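Local structure of hypothetical protein TTHA0179 (Thermus thermophilus, 2DPW) at residues E125-R130 with Y217-V222; V102-D107 with R211-P216. The protein is of uncharacterised function but belongs to the MobA-like NTP transferase family, and so may act as a nucleotidyltransferase. All blocks are in the same frame, centred on the assembly; numbering follows the deposited sequence.

How the contacts relate
Contacts 1 and 2 lie side by side, with centres about 15 Å apart. They share one run of chain: residues 211-216 pass straight into residues 217-222. Their segments alternate in sequence. In both, the second segment comes from the C-terminal part of the chain and packs on an earlier element of the GT-A-like fold. Contact 2 sets strand 210-214 and its exit against helix 99-108. Contact 1 sets the following turn against residues 125-130. They meet directly where Tyr217 CE1 packs on Phe104 CB at 3.6 Å, with the ring planes at about 45°. No nucleotide is bound, so neither contact can be tied to substrate from this structure.

Contact 1: residues E125-R130 with Y217-V222; sequences EARFPR and YPEVGV
The Phe128 ring is filled on both faces. Val222 CG2 lies over one of them, 3.9 Å from the ring centroid and 20° off the normal, which makes a CH-pi contact. CD of Arg127, the preceding residue, lies over the opposite face toward the rim. Pro218 CG reaches the ring edge, 4.0 Å from Phe128 CE1. His96 meets the same ring edge-to-face.

Val222 uses both methyls. Val222 CG2 is 3.7 Å from Phe128 CD1, and Val222 CG1 is 3.7 Å from Phe128 CD2, so the two branches fall on either side of the ring's long axis. This follows from chi1 of -176°, which sets CG1 anti to the backbone N and CG2 beside it.

The contact joins two segments that follow neighbouring strands of the main sheet of the GT-A-like fold. Residues 125-130 are the end of helix 121-127 and the loop after it, which follow strand 114-120. Residues 217-222 come after strand 210-214, the parallel neighbour of 114-120, and hold a 3-10 turn at 218-220. Pro218 and Val220 rest on Val119 of strand 114-120. Within the turn, Pro218 O accepts from both Gly221 N and Val222 N, each at 3.0 Å. These bonds curl residues 218-222 so that the Pro218 ring and the Val222 methyls reach the same aromatic ring.

The polar part is looser. Arg127 NH2 and Glu219 OE2 form a long salt bridge of 3.9 Å, with guanidinium and carboxylate planes 62° apart. The two side chains cross at about a right angle. Glu219 OE2 is also hydrogen-bonded to Thr98 OG1, which is its stronger partner. The same oxygen lies in the plane of the Tyr217 ring, at its edge.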
loop_
_atom_site.group_PDB
_atom_site.type_symbol
_atom_site.label_atom_id
_atom_site.label_comp_id
_atom_site.label_asym_id
_atom_site.label_seq_id
_atom_site.Cartn_x
_atom_site.Cartn_y
_atom_site.Cartn_z
ATOM N N GLU A 125 0.761 -13.682 -12.021
ATOM C CA GLU A 125 1.383 -14.124 -13.252
ATOM C C GLU A 125 0.349 -14.309 -14.355
ATOM O O GLU A 125 0.582 -14.996 -15.338
ATOM C CB GLU A 125 2.171 -15.398 -12.955
ATOM C CG GLU A 125 3.127 -15.167 -11.777
ATOM C CD GLU A 125 3.809 -16.419 -11.258
ATOM O OE1 GLU A 125 3.122 -17.443 -11.047
ATOM O OE2 GLU A 125 5.039 -16.367 -11.040
ATOM N N ALA A 126 -0.798 -13.663 -14.172
ATOM C CA ALA A 126 -1.880 -13.695 -15.142
ATOM C C ALA A 126 -1.698 -12.506 -16.085
ATOM O O ALA A 126 -2.040 -12.596 -17.262
ATOM C CB ALA A 126 -3.249 -13.639 -14.427
ATOM N N ARG A 127 -1.218 -11.372 -15.574
ATOM C CA ARG A 127 -0.945 -10.260 -16.487
ATOM C C ARG A 127 0.552 -10.043 -16.535
ATOM O O ARG A 127 1.112 -9.913 -17.614
ATOM C CB ARG A 127 -1.572 -8.895 -16.119
ATOM C CG ARG A 127 -1.117 -7.811 -17.170
ATOM C CD ARG A 127 -1.465 -6.324 -16.935
ATOM N NE ARG A 127 -2.759 -6.154 -16.291
ATOM C CZ ARG A 127 -3.371 -4.989 -16.089
ATOM N NH1 ARG A 127 -2.819 -3.848 -16.493
ATOM N NH2 ARG A 127 -4.546 -4.970 -15.464
ATOM N N PHE A 128 1.199 -10.035 -15.370
ATOM C CA PHE A 128 2.628 -9.777 -15.294
ATOM C C PHE A 128 3.628 -10.922 -15.068
ATOM O O PHE A 128 4.557 -10.770 -14.276
ATOM C CB PHE A 128 2.904 -8.722 -14.218
ATOM C CG PHE A 128 1.871 -7.631 -14.132
ATOM C CD1 PHE A 128 0.642 -7.856 -13.513
ATOM C CD2 PHE A 128 2.143 -6.370 -14.645
ATOM C CE1 PHE A 128 -0.296 -6.846 -13.412
ATOM C CE2 PHE A 128 1.212 -5.349 -14.551
ATOM C CZ PHE A 128 -0.013 -5.587 -13.932
ATOM N N PRO A 129 3.520 -12.031 -15.823
ATOM C CA PRO A 129 4.381 -13.234 -15.748
ATOM C C PRO A 129 5.861 -12.980 -15.386
ATOM O O PRO A 129 6.492 -13.777 -14.685
ATOM C CB PRO A 129 4.249 -13.850 -17.147
ATOM C CG PRO A 129 2.935 -13.349 -17.630
ATOM C CD PRO A 129 2.918 -11.926 -17.157
ATOM N N ARG A 130 6.407 -11.871 -15.876
ATOM C CA ARG A 130 7.805 -11.509 -15.622
ATOM C C ARG A 130 8.047 -11.101 -14.167
ATOM O O ARG A 130 8.950 -11.603 -13.489
ATOM C CB ARG A 130 8.228 -10.342 -16.528
ATOM C CG ARG A 130 7.496 -9.040 -16.216
ATOM C CD ARG A 130 8.038 -7.855 -16.990
ATOM N NE ARG A 130 7.535 -6.572 -16.487
ATOM C CZ ARG A 130 7.929 -5.382 -16.934
ATOM N NH1 ARG A 130 8.836 -5.306 -17.899
ATOM N NH2 ARG A 130 7.418 -4.271 -16.411
ATOM N N TYR A 217 -7.046 -8.626 -8.184
ATOM C CA TYR A 217 -6.418 -7.673 -9.083
ATOM C C TYR A 217 -4.978 -7.391 -8.677
ATOM O O TYR A 217 -4.720 -6.665 -7.724
ATOM C CB TYR A 217 -7.213 -6.383 -9.091
ATOM C CG TYR A 217 -8.684 -6.601 -9.328
ATOM C CD1 TYR A 217 -9.501 -7.138 -8.331
ATOM C CD2 TYR A 217 -9.265 -6.251 -10.546
ATOM C CE1 TYR A 217 -10.864 -7.317 -8.542
ATOM C CE2 TYR A 217 -10.623 -6.422 -10.770
ATOM C CZ TYR A 217 -11.421 -6.950 -9.770
ATOM O OH TYR A 217 -12.771 -7.068 -10.006
ATOM N N PRO A 218 -4.018 -7.971 -9.404
ATOM C CA PRO A 218 -2.592 -7.793 -9.131
ATOM C C PRO A 218 -2.037 -6.380 -9.365
ATOM O O PRO A 218 -0.907 -6.077 -8.970
ATOM C CB PRO A 218 -1.944 -8.841 -10.033
ATOM C CG PRO A 218 -2.898 -8.934 -11.171
ATOM C CD PRO A 218 -4.224 -8.953 -10.480
ATOM N N GLU A 219 -2.818 -5.519 -10.013
ATOM C CA GLU A 219 -2.377 -4.143 -10.260
ATOM C C GLU A 219 -2.331 -3.412 -8.925
ATOM O O GLU A 219 -1.826 -2.292 -8.825
ATOM C CB GLU A 219 -3.329 -3.415 -11.219
ATOM C CG GLU A 219 -4.793 -3.487 -10.848
ATOM C CD GLU A 219 -5.488 -4.705 -11.433
ATOM O OE1 GLU A 219 -4.999 -5.840 -11.237
ATOM O OE2 GLU A 219 -6.534 -4.525 -12.091
ATOM N N VAL A 220 -2.861 -4.077 -7.905
ATOM C CA VAL A 220 -2.897 -3.552 -6.559
ATOM C C VAL A 220 -1.516 -3.620 -5.909
ATOM O O VAL A 220 -1.258 -2.950 -4.909
ATOM C CB VAL A 220 -3.889 -4.359 -5.706
ATOM C CG1 VAL A 220 -3.179 -5.471 -4.957
ATOM C CG2 VAL A 220 -4.577 -3.463 -4.754
ATOM N N GLY A 221 -0.629 -4.420 -6.489
ATOM C CA GLY A 221 0.700 -4.569 -5.918
ATOM C C GLY A 221 1.893 -4.516 -6.855
ATOM O O GLY A 221 3.017 -4.308 -6.406
ATOM N N VAL A 222 1.670 -4.710 -8.151
ATOM C CA VAL A 222 2.771 -4.667 -9.110
ATOM C C VAL A 222 3.196 -3.230 -9.360
ATOM O O VAL A 222 2.578 -2.504 -10.148
ATOM C CB VAL A 222 2.386 -5.296 -10.460
ATOM C CG1 VAL A 222 3.593 -5.304 -11.376
ATOM C CG2 VAL A 222 1.875 -6.701 -10.257
#

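Contact 2: residues V102-D107 with R211-P216; sequences VRFVLD and RALVTP
Helix 99-108 packs here on the main mixed sheet of the GT-A-like fold, against strand 210-214 and the residues just after it. The helix connects strand 86-91 to strand 114-120, and strand 210-214 runs parallel to the latter. The axes of helix 102-107 and strand 211-214 approach to 9.7 Å, with an angle of 136° between their directions.

Phe104 carries the contact. Its CG stands anti to the backbone N (chi1 172°), which sends the ring out from the helix to the strand exit. Val214 O lies in the ring plane at the edge, 3.3 Å from Phe104 CE2. Thr215 OG1 is also in plane at the edge, while the Thr215 methyl CG2 approaches obliquely. Pro216 comes up to the ring too closely in the model, so its part in the contact is doubtful. Replacing Phe104 with an alanine would probably open a gap between helix and strand exit, with Leu213 CD2 and the Thr215 methyl losing their aromatic partner.

Leu213 CD2 fits between Phe104 and Val105. Leu213 CD2 is 3.9 Å from Phe104 CE2 and 4.2 Å from Val105 CG1, and it also touches the helix backbone at Val105 CA. Val105 continues inward onto Leu148 and Leu150 of strand 148-152.

The Thr215 hydroxyl turns back to the end of the strand. Thr215 OG1 donates to Leu213 O at 2.9 Å, coming from above the carbonyl plane, 57° out of it.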
loop_
_atom_site.group_PDB
_atom_site.type_symbol
_atom_site.label_atom_id
_atom_site.label_comp_id
_atom_site.label_asym_id
_atom_site.label_seq_id
_atom_site.Cartn_x
_atom_site.Cartn_y
_atom_site.Cartn_z
ATOM N N VAL A 102 -9.790 -0.903 -7.334
ATOM C CA VAL A 102 -10.092 -0.072 -6.188
ATOM C C VAL A 102 -11.461 -0.376 -5.570
ATOM O O VAL A 102 -11.582 -0.532 -4.345
ATOM C CB VAL A 102 -10.019 1.413 -6.564
ATOM C CG1 VAL A 102 -10.545 2.264 -5.416
ATOM C CG2 VAL A 102 -8.581 1.789 -6.881
ATOM N N ARG A 103 -12.487 -0.471 -6.409
ATOM C CA ARG A 103 -13.817 -0.733 -5.900
ATOM C C ARG A 103 -13.929 -2.092 -5.245
ATOM O O ARG A 103 -14.676 -2.256 -4.287
ATOM C CB ARG A 103 -14.849 -0.572 -7.013
ATOM C CG ARG A 103 -15.028 0.885 -7.397
ATOM C CD ARG A 103 -16.189 1.155 -8.329
ATOM N NE ARG A 103 -16.548 2.569 -8.242
ATOM C CZ ARG A 103 -17.382 3.193 -9.063
ATOM N NH1 ARG A 103 -17.962 2.532 -10.060
ATOM N NH2 ARG A 103 -17.637 4.483 -8.883
ATOM N N PHE A 104 -13.181 -3.068 -5.742
ATOM C CA PHE A 104 -13.229 -4.401 -5.149
ATOM C C PHE A 104 -12.882 -4.274 -3.674
ATOM O O PHE A 104 -13.621 -4.714 -2.791
ATOM C CB PHE A 104 -12.217 -5.325 -5.819
ATOM C CG PHE A 104 -12.072 -6.653 -5.135
ATOM C CD1 PHE A 104 -13.099 -7.588 -5.168
ATOM C CD2 PHE A 104 -10.920 -6.959 -4.427
ATOM C CE1 PHE A 104 -12.973 -8.808 -4.505
ATOM C CE2 PHE A 104 -10.791 -8.174 -3.764
ATOM C CZ PHE A 104 -11.822 -9.098 -3.804
ATOM N N VAL A 105 -11.729 -3.665 -3.434
ATOM C CA VAL A 105 -11.224 -3.442 -2.094
ATOM C C VAL A 105 -12.334 -2.818 -1.270
ATOM O O VAL A 105 -12.766 -3.376 -0.261
ATOM C CB VAL A 105 -10.007 -2.483 -2.122
ATOM C CG1 VAL A 105 -9.521 -2.195 -0.706
ATOM C CG2 VAL A 105 -8.894 -3.094 -2.960
ATOM N N LEU A 106 -12.799 -1.663 -1.730
ATOM C CA LEU A 106 -13.850 -0.922 -1.048
ATOM C C LEU A 106 -15.070 -1.767 -0.748
ATOM O O LEU A 106 -15.575 -1.764 0.374
ATOM C CB LEU A 106 -14.273 0.252 -1.906
ATOM C CG LEU A 106 -13.089 1.088 -2.371
ATOM C CD1 LEU A 106 -13.503 1.964 -3.542
ATOM C CD2 LEU A 106 -12.572 1.908 -1.210
ATOM N N ASP A 107 -15.521 -2.502 -1.757
ATOM C CA ASP A 107 -16.714 -3.318 -1.645
ATOM C C ASP A 107 -16.557 -4.648 -0.946
ATOM O O ASP A 107 -17.512 -5.153 -0.365
ATOM C CB ASP A 107 -17.318 -3.519 -3.033
ATOM C CG ASP A 107 -17.668 -2.190 -3.707
ATOM O OD1 ASP A 107 -18.049 -1.250 -2.971
ATOM O OD2 ASP A 107 -17.571 -2.079 -4.954
ATOM N N ARG A 211 -7.240 -7.063 9.197
ATOM C CA ARG A 211 -7.533 -8.165 8.311
ATOM C C ARG A 211 -6.964 -7.977 6.926
ATOM O O ARG A 211 -6.690 -6.857 6.514
ATOM C CB ARG A 211 -9.047 -8.383 8.248
ATOM C CG ARG A 211 -9.593 -8.945 9.541
ATOM C CD ARG A 211 -11.026 -9.369 9.420
ATOM N NE ARG A 211 -11.201 -10.526 8.548
ATOM C CZ ARG A 211 -12.386 -11.067 8.279
ATOM N NH1 ARG A 211 -13.487 -10.544 8.822
ATOM N NH2 ARG A 211 -12.477 -12.122 7.470
ATOM N N ALA A 212 -6.764 -9.086 6.219
ATOM C CA ALA A 212 -6.246 -9.047 4.852
ATOM C C ALA A 212 -7.401 -9.274 3.898
ATOM O O ALA A 212 -8.403 -9.886 4.261
ATOM C CB ALA A 212 -5.207 -10.125 4.644
ATOM N N LEU A 213 -7.270 -8.766 2.683
ATOM C CA LEU A 213 -8.307 -8.948 1.679
ATOM C C LEU A 213 -7.665 -9.586 0.461
ATOM O O LEU A 213 -6.838 -8.960 -0.212
ATOM C CB LEU A 213 -8.927 -7.608 1.265
ATOM C CG LEU A 213 -10.027 -7.684 0.190
ATOM C CD1 LEU A 213 -11.281 -8.218 0.815
ATOM C CD2 LEU A 213 -10.314 -6.310 -0.420
ATOM N N VAL A 214 -8.014 -10.838 0.192
ATOM C CA VAL A 214 -7.478 -11.492 -0.988
ATOM C C VAL A 214 -8.058 -10.686 -2.145
ATOM O O VAL A 214 -9.270 -10.685 -2.357
ATOM C CB VAL A 214 -7.961 -12.933 -1.106
ATOM C CG1 VAL A 214 -7.327 -13.573 -2.326
ATOM C CG2 VAL A 214 -7.612 -13.698 0.158
ATOM N N THR A 215 -7.193 -9.995 -2.877
ATOM C CA THR A 215 -7.624 -9.154 -3.980
ATOM C C THR A 215 -7.086 -9.687 -5.295
ATOM O O THR A 215 -5.896 -9.583 -5.567
ATOM C CB THR A 215 -7.137 -7.732 -3.746
ATOM O OG1 THR A 215 -7.595 -7.295 -2.460
ATOM C CG2 THR A 215 -7.662 -6.797 -4.812
ATOM N N PRO A 216 -7.976 -10.235 -6.142
ATOM C CA PRO A 216 -7.724 -10.832 -7.458
ATOM C C PRO A 216 -7.036 -9.923 -8.454
ATOM O O PRO A 216 -6.508 -10.385 -9.457
ATOM C CB PRO A 216 -9.117 -11.214 -7.940
ATOM C CG PRO A 216 -9.952 -11.215 -6.707
ATOM C CD PRO A 216 -9.420 -10.053 -5.956
#